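Local coordinates for austinoid biosynthesis clusters protein H (Emericella nidulans FGSC A4, PDB 5X9K), which takes part in the biosynthesis of the fungal meroterpenoids austinol and dehydroaustinol, as a homodimeric isomerase of the trt14 family, at residues A[43-48]-A[82-87]; A[55-60]-A[68-73]; A[90-95]-A[111-116]; A[125-130]-A[147-152]. One frame throughout, in Å; residues are numbered along the deposited sequence.

Interaction 1: A[43-48]-A[82-87]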
# COMPACT_ATOMS: atom_id res chain seq x y z
N LEU A 43 20.05 -6.22 9.40
CA LEU A 43 19.51 -6.81 10.61
C LEU A 43 20.27 -6.35 11.85
O LEU A 43 20.54 -7.13 12.76
CB LEU A 43 19.49 -8.34 10.51
CG LEU A 43 18.44 -8.82 9.52
CD1 LEU A 43 18.57 -10.32 9.23
CD2 LEU A 43 17.06 -8.49 10.06
N ASP A 44 20.60 -5.05 11.88
CA ASP A 44 21.44 -4.49 12.93
C ASP A 44 20.72 -3.41 13.73
O ASP A 44 21.37 -2.73 14.55
CB ASP A 44 22.75 -3.94 12.33
CG ASP A 44 22.55 -2.66 11.51
OD1 ASP A 44 21.42 -2.11 11.45
OD2 ASP A 44 23.55 -2.19 10.90
N VAL A 45 19.42 -3.23 13.51
CA VAL A 45 18.55 -2.27 14.20
C VAL A 45 18.86 -0.83 13.81
O VAL A 45 17.98 -0.09 13.35
CB VAL A 45 18.65 -2.42 15.73
CG1 VAL A 45 17.66 -1.49 16.40
CG2 VAL A 45 18.41 -3.87 16.16
N GLU A 46 20.12 -0.41 13.99
CA GLU A 46 20.43 1.01 13.97
C GLU A 46 20.60 1.58 12.57
O GLU A 46 20.41 2.78 12.37
CB GLU A 46 21.69 1.26 14.78
CG GLU A 46 21.63 0.80 16.22
CD GLU A 46 20.69 1.64 17.06
OE1 GLU A 46 20.26 2.72 16.59
OE2 GLU A 46 20.39 1.22 18.20
N SER A 47 21.00 0.76 11.59
CA SER A 47 21.25 1.31 10.27
C SER A 47 19.98 1.86 9.64
O SER A 47 20.01 2.89 8.95
CB SER A 47 21.90 0.26 9.37
OG SER A 47 23.27 0.13 9.70
N VAL A 48 18.85 1.19 9.87
CA VAL A 48 17.55 1.71 9.43
C VAL A 48 17.21 2.98 10.18
O VAL A 48 16.85 4.00 9.59
CB VAL A 48 16.45 0.65 9.60
CG1 VAL A 48 15.13 1.22 9.20
CG2 VAL A 48 16.75 -0.58 8.76
N GLY A 82 12.96 -6.62 16.60
CA GLY A 82 12.38 -7.92 16.28
C GLY A 82 12.92 -8.50 14.99
O GLY A 82 13.17 -9.70 14.89
N LEU A 83 13.10 -7.65 13.96
CA LEU A 83 13.73 -8.11 12.73
C LEU A 83 15.05 -8.80 13.03
O LEU A 83 15.32 -9.91 12.54
CB LEU A 83 13.95 -6.94 11.77
CG LEU A 83 12.90 -6.59 10.73
CD1 LEU A 83 13.40 -5.43 9.87
CD2 LEU A 83 12.55 -7.78 9.87
N LYS A 84 15.89 -8.16 13.84
CA LYS A 84 17.18 -8.73 14.19
C LYS A 84 17.02 -10.07 14.91
O LYS A 84 17.67 -11.06 14.56
CB LYS A 84 17.96 -7.75 15.06
CG LYS A 84 19.33 -8.25 15.48
CD LYS A 84 20.13 -7.14 16.11
CE LYS A 84 21.36 -7.70 16.82
NZ LYS A 84 20.96 -8.41 18.07
N ASP A 85 16.13 -10.12 15.90
CA ASP A 85 16.07 -11.28 16.78
C ASP A 85 15.48 -12.51 16.09
O ASP A 85 15.82 -13.64 16.45
CB ASP A 85 15.26 -10.95 18.03
CG ASP A 85 15.95 -9.93 18.92
OD1 ASP A 85 17.20 -9.91 18.94
OD2 ASP A 85 15.24 -9.16 19.60
N PHE A 86 14.62 -12.32 15.09
CA PHE A 86 13.83 -13.42 14.56
C PHE A 86 14.24 -13.86 13.16
O PHE A 86 13.67 -14.82 12.64
CB PHE A 86 12.34 -13.05 14.56
CG PHE A 86 11.79 -12.72 15.93
CD1 PHE A 86 12.30 -13.34 17.06
CD2 PHE A 86 10.77 -11.80 16.08
CE1 PHE A 86 11.79 -13.05 18.31
CE2 PHE A 86 10.25 -11.51 17.33
CZ PHE A 86 10.76 -12.13 18.45
N PHE A 87 15.21 -13.20 12.53
CA PHE A 87 15.59 -13.53 11.16
C PHE A 87 17.06 -13.93 11.07
O PHE A 87 17.93 -13.26 11.64
CB PHE A 87 15.31 -12.35 10.22
CG PHE A 87 13.86 -12.21 9.85
CD1 PHE A 87 13.36 -12.88 8.75
CD2 PHE A 87 13.00 -11.46 10.62
CE1 PHE A 87 12.03 -12.78 8.40
CE2 PHE A 87 11.66 -11.35 10.28
CZ PHE A 87 11.18 -12.01 9.18
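Leu-43 brings its forked end up against the last turn of helix 73-86, and its two methyls go to different places. CD2 settles over the backbone, 3.3 Å from the carbonyl oxygen O of Leu-83, with CB of that leucine 3.9 Å from the same methyl. CD1 reaches one turn further and lies 4.0 Å from CB of Phe-87. The two side chains cross there at about a right angle, and the phenyl ring leads off from Leu-43 toward Trp-156. With CG anti to its own carbonyl carbon (chi1 -71°), Leu-43 sends CD2 to Leu-83 and CD1 to Phe-87.

Lys-84 contributes methylenes, not charge. Its chain runs past the carbonyl of Leu-43, with CG 3.2 Å from Leu-43 O. Further along, CD meets Val-45 CG2 at 3.7 Å, again in a right-angled crossing. Only at the last torsion does the lysine bend (chi4 -72°), which carries NZ away from the loop.

No hydrogen bond spans the contact, which is largely van der Waals: side-chain carbons of loop and helix meet each other and carbonyl oxygens. Underneath, Leu-43 and Leu-83 both rest on Phe-90. The loop is shaped from within, Asp-44 OD2 taking the Ser-47 OG proton on its syn lone pair at 2.6 Å. Asp-44 OD1 accepts from Ser-47 N, an Asx motif leading into helix 46-49, set against the junction where helix 73-86 passes into strand 87-94 in this alpha+beta fold of helices layered on a curled sheet.

Interaction 2: A[55-60]-A[68-73]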
# COMPACT_ATOMS: atom_id res chain seq x y z
N SER A 55 12.26 13.54 13.94
CA SER A 55 10.82 13.82 13.90
C SER A 55 10.07 12.93 12.92
O SER A 55 8.90 13.20 12.62
CB SER A 55 10.58 15.29 13.53
OG SER A 55 11.10 15.57 12.23
N CYS A 56 10.70 11.87 12.41
CA CYS A 56 10.06 11.03 11.40
C CYS A 56 8.77 10.43 11.93
O CYS A 56 8.71 9.91 13.05
CB CYS A 56 11.02 9.93 10.97
SG CYS A 56 10.43 8.93 9.60
N THR A 57 7.72 10.51 11.10
CA THR A 57 6.44 9.86 11.37
C THR A 57 6.44 8.52 10.64
O THR A 57 6.69 8.49 9.43
CB THR A 57 5.29 10.73 10.87
OG1 THR A 57 5.31 12.01 11.52
CG2 THR A 57 3.94 10.06 11.12
N LEU A 58 6.20 7.43 11.36
CA LEU A 58 5.97 6.14 10.72
C LEU A 58 4.47 5.87 10.68
O LEU A 58 3.80 5.94 11.71
CB LEU A 58 6.69 5.01 11.47
CG LEU A 58 8.22 5.09 11.43
CD1 LEU A 58 8.78 5.94 12.56
CD2 LEU A 58 8.84 3.72 11.44
N ARG A 59 3.95 5.60 9.48
CA ARG A 59 2.53 5.33 9.29
C ARG A 59 2.37 3.91 8.79
O ARG A 59 3.00 3.53 7.80
CB ARG A 59 1.89 6.30 8.29
CG ARG A 59 2.29 7.73 8.46
CD ARG A 59 1.65 8.57 7.36
NE ARG A 59 2.04 9.96 7.53
CZ ARG A 59 1.25 10.93 7.97
NH1 ARG A 59 -0.03 10.67 8.28
NH2 ARG A 59 1.73 12.16 8.09
N SER A 60 1.50 3.13 9.43
CA SER A 60 1.38 1.72 9.11
C SER A 60 -0.08 1.38 8.83
O SER A 60 -0.94 1.55 9.70
CB SER A 60 1.91 0.85 10.25
OG SER A 60 3.28 1.16 10.48
N PRO A 68 -2.24 1.38 16.51
CA PRO A 68 -2.06 2.79 16.15
C PRO A 68 -1.59 2.89 14.71
O PRO A 68 -0.70 2.15 14.27
CB PRO A 68 -0.99 3.28 17.13
CG PRO A 68 -0.19 2.06 17.43
CD PRO A 68 -1.15 0.89 17.38
N ALA A 69 -2.22 3.80 13.96
CA ALA A 69 -1.77 4.04 12.59
C ALA A 69 -0.39 4.69 12.58
O ALA A 69 0.39 4.45 11.65
CB ALA A 69 -2.77 4.92 11.85
N LEU A 70 -0.08 5.50 13.59
CA LEU A 70 1.12 6.32 13.59
C LEU A 70 2.05 5.92 14.73
O LEU A 70 1.60 5.53 15.81
CB LEU A 70 0.75 7.81 13.69
CG LEU A 70 0.79 8.60 12.38
CD1 LEU A 70 -0.00 7.95 11.28
CD2 LEU A 70 0.31 10.03 12.61
N GLN A 71 3.36 6.01 14.47
CA GLN A 71 4.38 5.70 15.45
C GLN A 71 5.50 6.72 15.33
O GLN A 71 5.78 7.23 14.24
CB GLN A 71 4.98 4.29 15.28
CG GLN A 71 4.11 3.18 15.83
CD GLN A 71 4.86 1.87 15.95
OE1 GLN A 71 5.71 1.55 15.12
NE2 GLN A 71 4.56 1.11 17.00
N THR A 72 6.13 7.01 16.47
CA THR A 72 7.34 7.81 16.48
C THR A 72 8.53 6.93 16.15
O THR A 72 8.47 5.70 16.22
CB THR A 72 7.56 8.47 17.84
OG1 THR A 72 7.73 7.45 18.83
CG2 THR A 72 6.37 9.32 18.22
N LYS A 73 9.65 7.57 15.80
CA LYS A 73 10.88 6.83 15.58
C LYS A 73 11.26 6.03 16.82
O LYS A 73 11.68 4.86 16.73
CB LYS A 73 11.98 7.80 15.17
CG LYS A 73 13.27 7.13 14.77
CD LYS A 73 14.32 8.17 14.40
CE LYS A 73 15.71 7.56 14.50
NZ LYS A 73 16.74 8.55 14.11
O HOH W 1 9.69 10.56 15.31
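Arg-59 and Leu-70 face each other as a non-hydrogen-bonded pair of two antiparallel strands, their side chains side by side and pointing the same way. Starting at the arginine CB, the first neighbour is Leu-70 CD1. The next atom, CG, packs closest on that methyl, at 3.6 Å. From CG the chain runs extended to NE, and the guanidinium comes back near the leucine only through NH1, 4.0 Å from Leu-70 CD1. One face of the guanidinium is covered near its rim by CG2 of Thr-57, two residues earlier on the same strand. The charge itself is answered elsewhere, since NE forms a salt bridge with Asp-143, so Arg-59 touches the strands on either side of its own, Leu-70 on 70-72 by packing and Asp-143 on 141-148 by charge.

These strands form a beta hairpin, 56-61 with 70-72, joined by a loop. Leu-58 and Gln-71 are its hydrogen-bonded pair: Leu-58 N gives to Gln-71 O at 2.9 Å, and Gln-71 N returns the bond to Leu-58 O. Toward the turn, Ser-60 N donates to Ala-69 O at 2.8 Å. At the other end the backbones splay as the second strand passes into helix 73-86, and a water takes over, donating to Cys-56 O and accepting from Lys-73 N.

Thr-57 CG2, besides covering the guanidinium, lies 3.7 Å from Leu-70 CG. On the opposite face Leu-58 CD1 lies 3.7 Å from Thr-72 O, while its side chain packs on Ser-76 of the helix and on Phe-144.

Interaction 3: A[90-95]-A[111-116]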
# COMPACT_ATOMS: atom_id res chain seq x y z
N PHE A 90 17.35 -11.38 5.79
CA PHE A 90 16.14 -10.67 5.37
C PHE A 90 16.55 -9.59 4.40
O PHE A 90 17.63 -9.01 4.53
CB PHE A 90 15.40 -10.07 6.57
CG PHE A 90 14.14 -9.35 6.20
CD1 PHE A 90 12.97 -10.05 5.96
CD2 PHE A 90 14.12 -7.96 6.11
CE1 PHE A 90 11.80 -9.39 5.62
CE2 PHE A 90 12.95 -7.29 5.78
CZ PHE A 90 11.78 -8.00 5.54
N GLN A 91 15.71 -9.33 3.41
CA GLN A 91 16.03 -8.28 2.45
C GLN A 91 14.74 -7.65 1.95
O GLN A 91 13.76 -8.36 1.72
CB GLN A 91 16.85 -8.87 1.30
CG GLN A 91 17.02 -7.96 0.12
CD GLN A 91 17.71 -8.65 -1.04
OE1 GLN A 91 17.25 -9.69 -1.52
NE2 GLN A 91 18.82 -8.08 -1.48
N LEU A 92 14.74 -6.33 1.81
CA LEU A 92 13.70 -5.62 1.08
C LEU A 92 14.22 -5.28 -0.30
O LEU A 92 15.35 -4.80 -0.44
CB LEU A 92 13.29 -4.32 1.77
CG LEU A 92 12.67 -4.30 3.16
CD1 LEU A 92 12.34 -2.86 3.46
CD2 LEU A 92 11.43 -5.19 3.24
N ARG A 93 13.39 -5.50 -1.32
CA ARG A 93 13.76 -5.24 -2.70
C ARG A 93 12.57 -4.66 -3.44
O ARG A 93 11.43 -5.05 -3.19
CB ARG A 93 14.22 -6.54 -3.40
CG ARG A 93 14.82 -6.32 -4.80
CD ARG A 93 16.32 -6.60 -4.83
NE ARG A 93 16.62 -8.03 -4.75
CZ ARG A 93 17.84 -8.53 -4.57
NH1 ARG A 93 18.89 -7.73 -4.43
NH2 ARG A 93 18.01 -9.85 -4.51
N VAL A 94 12.83 -3.74 -4.37
CA VAL A 94 11.77 -3.29 -5.25
C VAL A 94 11.38 -4.43 -6.17
O VAL A 94 12.24 -5.08 -6.78
CB VAL A 94 12.22 -2.05 -6.04
CG1 VAL A 94 11.18 -1.66 -7.08
CG2 VAL A 94 12.50 -0.91 -5.08
N LYS A 95 10.08 -4.70 -6.28
CA LYS A 95 9.61 -5.76 -7.16
C LYS A 95 10.04 -5.50 -8.60
O LYS A 95 9.96 -4.38 -9.09
CB LYS A 95 8.09 -5.88 -7.05
CG LYS A 95 7.50 -7.18 -7.57
CD LYS A 95 5.98 -7.17 -7.43
CE LYS A 95 5.35 -8.44 -7.95
NZ LYS A 95 5.71 -9.59 -7.09
N LEU A 111 7.23 3.02 -3.67
CA LEU A 111 7.88 1.78 -4.07
C LEU A 111 6.98 0.60 -3.77
O LEU A 111 6.40 0.52 -2.68
CB LEU A 111 9.20 1.58 -3.32
CG LEU A 111 10.27 2.63 -3.56
CD1 LEU A 111 11.40 2.48 -2.55
CD2 LEU A 111 10.81 2.52 -4.98
N HIS A 112 6.88 -0.33 -4.72
CA HIS A 112 6.27 -1.63 -4.48
C HIS A 112 7.38 -2.58 -4.04
O HIS A 112 8.25 -2.96 -4.84
CB HIS A 112 5.54 -2.10 -5.74
CG HIS A 112 4.74 -3.34 -5.53
ND1 HIS A 112 4.16 -4.03 -6.58
CD2 HIS A 112 4.41 -4.01 -4.41
CE1 HIS A 112 3.53 -5.09 -6.10
NE2 HIS A 112 3.66 -5.10 -4.79
N ILE A 113 7.37 -2.96 -2.76
CA ILE A 113 8.47 -3.64 -2.10
C ILE A 113 8.10 -5.09 -1.81
O ILE A 113 6.98 -5.39 -1.40
CB ILE A 113 8.81 -2.93 -0.77
CG1 ILE A 113 9.31 -1.51 -1.05
CG2 ILE A 113 9.82 -3.74 0.06
CD1 ILE A 113 10.70 -1.49 -1.55
N GLU A 114 9.08 -5.98 -1.97
CA GLU A 114 9.01 -7.36 -1.50
C GLU A 114 10.00 -7.55 -0.36
O GLU A 114 11.16 -7.15 -0.46
CB GLU A 114 9.35 -8.33 -2.63
CG GLU A 114 8.29 -8.45 -3.71
CD GLU A 114 8.72 -9.37 -4.82
OE1 GLU A 114 9.95 -9.48 -5.05
OE2 GLU A 114 7.84 -10.00 -5.45
N GLY A 115 9.53 -8.15 0.75
CA GLY A 115 10.39 -8.56 1.84
C GLY A 115 10.43 -10.08 1.92
O GLY A 115 9.39 -10.73 1.90
N LYS A 116 11.65 -10.63 1.96
CA LYS A 116 11.83 -12.08 2.01
C LYS A 116 12.99 -12.40 2.93
O LYS A 116 14.01 -11.71 2.92
CB LYS A 116 12.09 -12.68 0.62
CG LYS A 116 11.08 -12.26 -0.44
CD LYS A 116 11.44 -12.81 -1.82
CE LYS A 116 10.38 -12.43 -2.85
NZ LYS A 116 10.72 -12.96 -4.19
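Phe-90 and Leu-92 close down on the bare backbone of Gly-115, and this is the tight part of the contact. The CZ of the phenyl comes within 4.0 Å of Gly-115 CA, and Leu-92 CD2 lies 3.8 Å from the same carbon. With CG opposite the main-chain N (chi1 -179°), the phenyl ring reaches obliquely across to Gly-115 and Lys-116. Leu-92 CD2 also meets Ile-113 CG2, and further along Val-94 CG2 touches both Leu-111 CD2, at a right-angled crossing, and Ile-113 CD1.

Between the strands runs a regular antiparallel ladder. Its straightest bond goes from Glu-114 N to Arg-93 O, 2.8 Å long and with 175° at the hydrogen, and Lys-95 N still reaches His-112 O at the far end.

The other face, with Gln-91, Arg-93, Glu-114 and Lys-116, is polar and more exposed. Here Glu-114 joins a salt-bridge network: Lys-95 NZ approaches OE2 at 2.7 Å from the anti side, well out of the carboxylate plane, whereas Lys-116 NZ makes only a long bridge to OE1.

At the end of the ladder Lys-95 lies along the buried His-112, CB over one ring face and CD 3.5 Å from CE1. His-112 NE2 is hydrogen-bonded to Glu-127 OE1. The second subunit closes in here: its Phe-61 and Phe-145 meet the imidazole edge-to-face, and that Phe-61 also packs on Lys-95.

Strand 108-119 is thus flanked by 87-94 on one edge and 122-134 on the other. Helix 26-38 covers the apolar face, with Leu-34 on Val-94 and Val-37 on Leu-92, Leu-111 and Ile-113.

Interaction 4: A[125-130]-A[147-152]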
# COMPACT_ATOMS: atom_id res chain seq x y z
N GLU A 125 7.81 -14.38 3.25
CA GLU A 125 7.78 -13.60 2.02
C GLU A 125 6.53 -12.75 2.03
O GLU A 125 5.41 -13.27 2.06
CB GLU A 125 7.82 -14.50 0.78
CG GLU A 125 9.00 -15.48 0.79
CD GLU A 125 9.21 -16.15 -0.56
OE1 GLU A 125 8.39 -15.94 -1.48
OE2 GLU A 125 10.20 -16.90 -0.69
N THR A 126 6.71 -11.43 2.02
CA THR A 126 5.61 -10.50 2.11
C THR A 126 5.87 -9.38 1.11
O THR A 126 6.87 -9.39 0.38
CB THR A 126 5.46 -10.00 3.55
OG1 THR A 126 4.18 -9.39 3.72
CG2 THR A 126 6.60 -9.01 3.91
N GLU A 127 4.94 -8.43 1.04
CA GLU A 127 5.14 -7.26 0.20
C GLU A 127 4.47 -6.05 0.84
O GLU A 127 3.68 -6.16 1.77
CB GLU A 127 4.60 -7.48 -1.21
CG GLU A 127 3.18 -7.96 -1.24
CD GLU A 127 2.74 -8.38 -2.62
OE1 GLU A 127 2.79 -7.54 -3.54
OE2 GLU A 127 2.35 -9.56 -2.77
N TYR A 128 4.81 -4.87 0.30
CA TYR A 128 4.33 -3.60 0.82
C TYR A 128 4.28 -2.57 -0.29
O TYR A 128 4.93 -2.72 -1.33
CB TYR A 128 5.22 -3.01 1.93
CG TYR A 128 5.93 -3.97 2.85
CD1 TYR A 128 5.54 -4.09 4.19
CD2 TYR A 128 7.02 -4.71 2.40
CE1 TYR A 128 6.21 -4.94 5.04
CE2 TYR A 128 7.68 -5.56 3.24
CZ TYR A 128 7.28 -5.67 4.55
OH TYR A 128 7.97 -6.53 5.37
N VAL A 129 3.54 -1.50 -0.05
CA VAL A 129 3.77 -0.23 -0.71
C VAL A 129 4.42 0.68 0.32
O VAL A 129 3.88 0.89 1.41
CB VAL A 129 2.48 0.38 -1.27
CG1 VAL A 129 2.77 1.73 -1.94
CG2 VAL A 129 1.83 -0.58 -2.29
N TYR A 130 5.61 1.18 0.00
CA TYR A 130 6.24 2.21 0.82
C TYR A 130 6.02 3.55 0.14
O TYR A 130 6.20 3.67 -1.08
CB TYR A 130 7.75 1.97 0.97
CG TYR A 130 8.18 0.98 2.02
CD1 TYR A 130 7.26 0.19 2.71
CD2 TYR A 130 9.53 0.85 2.34
CE1 TYR A 130 7.69 -0.70 3.70
CE2 TYR A 130 9.96 -0.03 3.29
CZ TYR A 130 9.05 -0.80 3.97
OH TYR A 130 9.51 -1.67 4.93
N PHE A 147 2.16 0.29 3.56
CA PHE A 147 0.88 -0.39 3.43
C PHE A 147 1.25 -1.85 3.29
O PHE A 147 1.87 -2.25 2.30
CB PHE A 147 0.08 0.13 2.23
CG PHE A 147 -1.37 -0.33 2.22
CD1 PHE A 147 -1.70 -1.65 1.99
CD2 PHE A 147 -2.40 0.60 2.41
CE1 PHE A 147 -3.02 -2.06 1.96
CE2 PHE A 147 -3.75 0.20 2.38
CZ PHE A 147 -4.05 -1.15 2.16
N ALA A 148 0.93 -2.63 4.32
CA ALA A 148 1.44 -3.98 4.45
C ALA A 148 0.49 -5.00 3.82
O ALA A 148 -0.70 -4.73 3.60
CB ALA A 148 1.67 -4.32 5.92
N ASP A 149 1.05 -6.16 3.51
CA ASP A 149 0.30 -7.36 3.13
C ASP A 149 -0.07 -8.05 4.44
O ASP A 149 0.69 -8.85 4.98
CB ASP A 149 1.15 -8.23 2.22
CG ASP A 149 0.54 -9.61 1.96
OD1 ASP A 149 -0.66 -9.81 2.21
OD2 ASP A 149 1.29 -10.48 1.48
N SER A 150 -1.25 -7.72 4.97
CA SER A 150 -1.60 -8.20 6.30
C SER A 150 -1.74 -9.72 6.35
O SER A 150 -1.45 -10.33 7.39
CB SER A 150 -2.91 -7.54 6.75
OG SER A 150 -2.76 -6.15 6.92
N ALA A 151 -2.22 -10.33 5.27
CA ALA A 151 -2.36 -11.79 5.26
C ALA A 151 -1.05 -12.47 5.64
O ALA A 151 -1.00 -13.29 6.57
CB ALA A 151 -2.83 -12.27 3.89
N THR A 152 0.05 -12.13 4.95
CA THR A 152 1.29 -12.82 5.27
C THR A 152 1.93 -12.30 6.56
O THR A 152 2.53 -13.07 7.31
CB THR A 152 2.28 -12.72 4.10
OG1 THR A 152 2.40 -11.36 3.68
CG2 THR A 152 1.76 -13.55 2.91
O HOH W 2 3.72 -7.01 4.76
O HOH W 3 1.64 -11.40 -1.14
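Val-129 and Phe-147 pair across a long beta hairpin, strands 122-134 and 141-148, whose second strand runs out here into the C-terminal helix 150-167. Backbone bonds come first. Phe-147 N gives to Val-129 O at 2.8 Å and Val-129 N to Phe-147 O at 3.0 Å; beyond them the ladder frays, with Asp-149 N making only a weak bond to Glu-127 O.

Apolar contact is slight. Tyr-128 lays ring atom CD1 4.2 Å from Ala-148 CB, while Val-129 and Phe-147 each pack on the other's copy in the second subunit.

The polar contacts gather at Asp-149, the N-cap of the helix. Its carboxylate lies at 83° to that of Glu-127, and one water donates to both Glu-127 OE2 and Asp-149 OD2. Ser-63 N of the second subunit also bonds to Glu-127 OE2, and Ser-64 and Ser-150 of that subunit bond to Asp-149 OD1, so the open end of the hairpin, at the helix start, is part of the dimer interface.

Hydroxyls complete the group: Thr-126 OG1 and Thr-152 OG1 stand 2.7 Å apart, and Thr-152 OG1 donates to Asp-149 OD2 from above the carboxylate plane, at 2.6 Å.

How the interactions relate
From the N terminus, interaction 1 closes the first and widest loop, tying the segment before helix 46-49 to the end of helix 73-86. Interaction 2 is nested inside that loop as a hairpin leading straight into the same helix. Interactions 3 and 4 then follow in series, and no contact crosses another. Interaction 1 touches interaction 3 through Phe-90, just after the helix. Interactions 3 and 4, with centres about 9 Å apart, join directly where strands 108-119 and 122-134 pair. Interaction 2 reaches this sheet through strand 141-148, so three contacts belong to one curled sheet and the first fastens loop and helix to it.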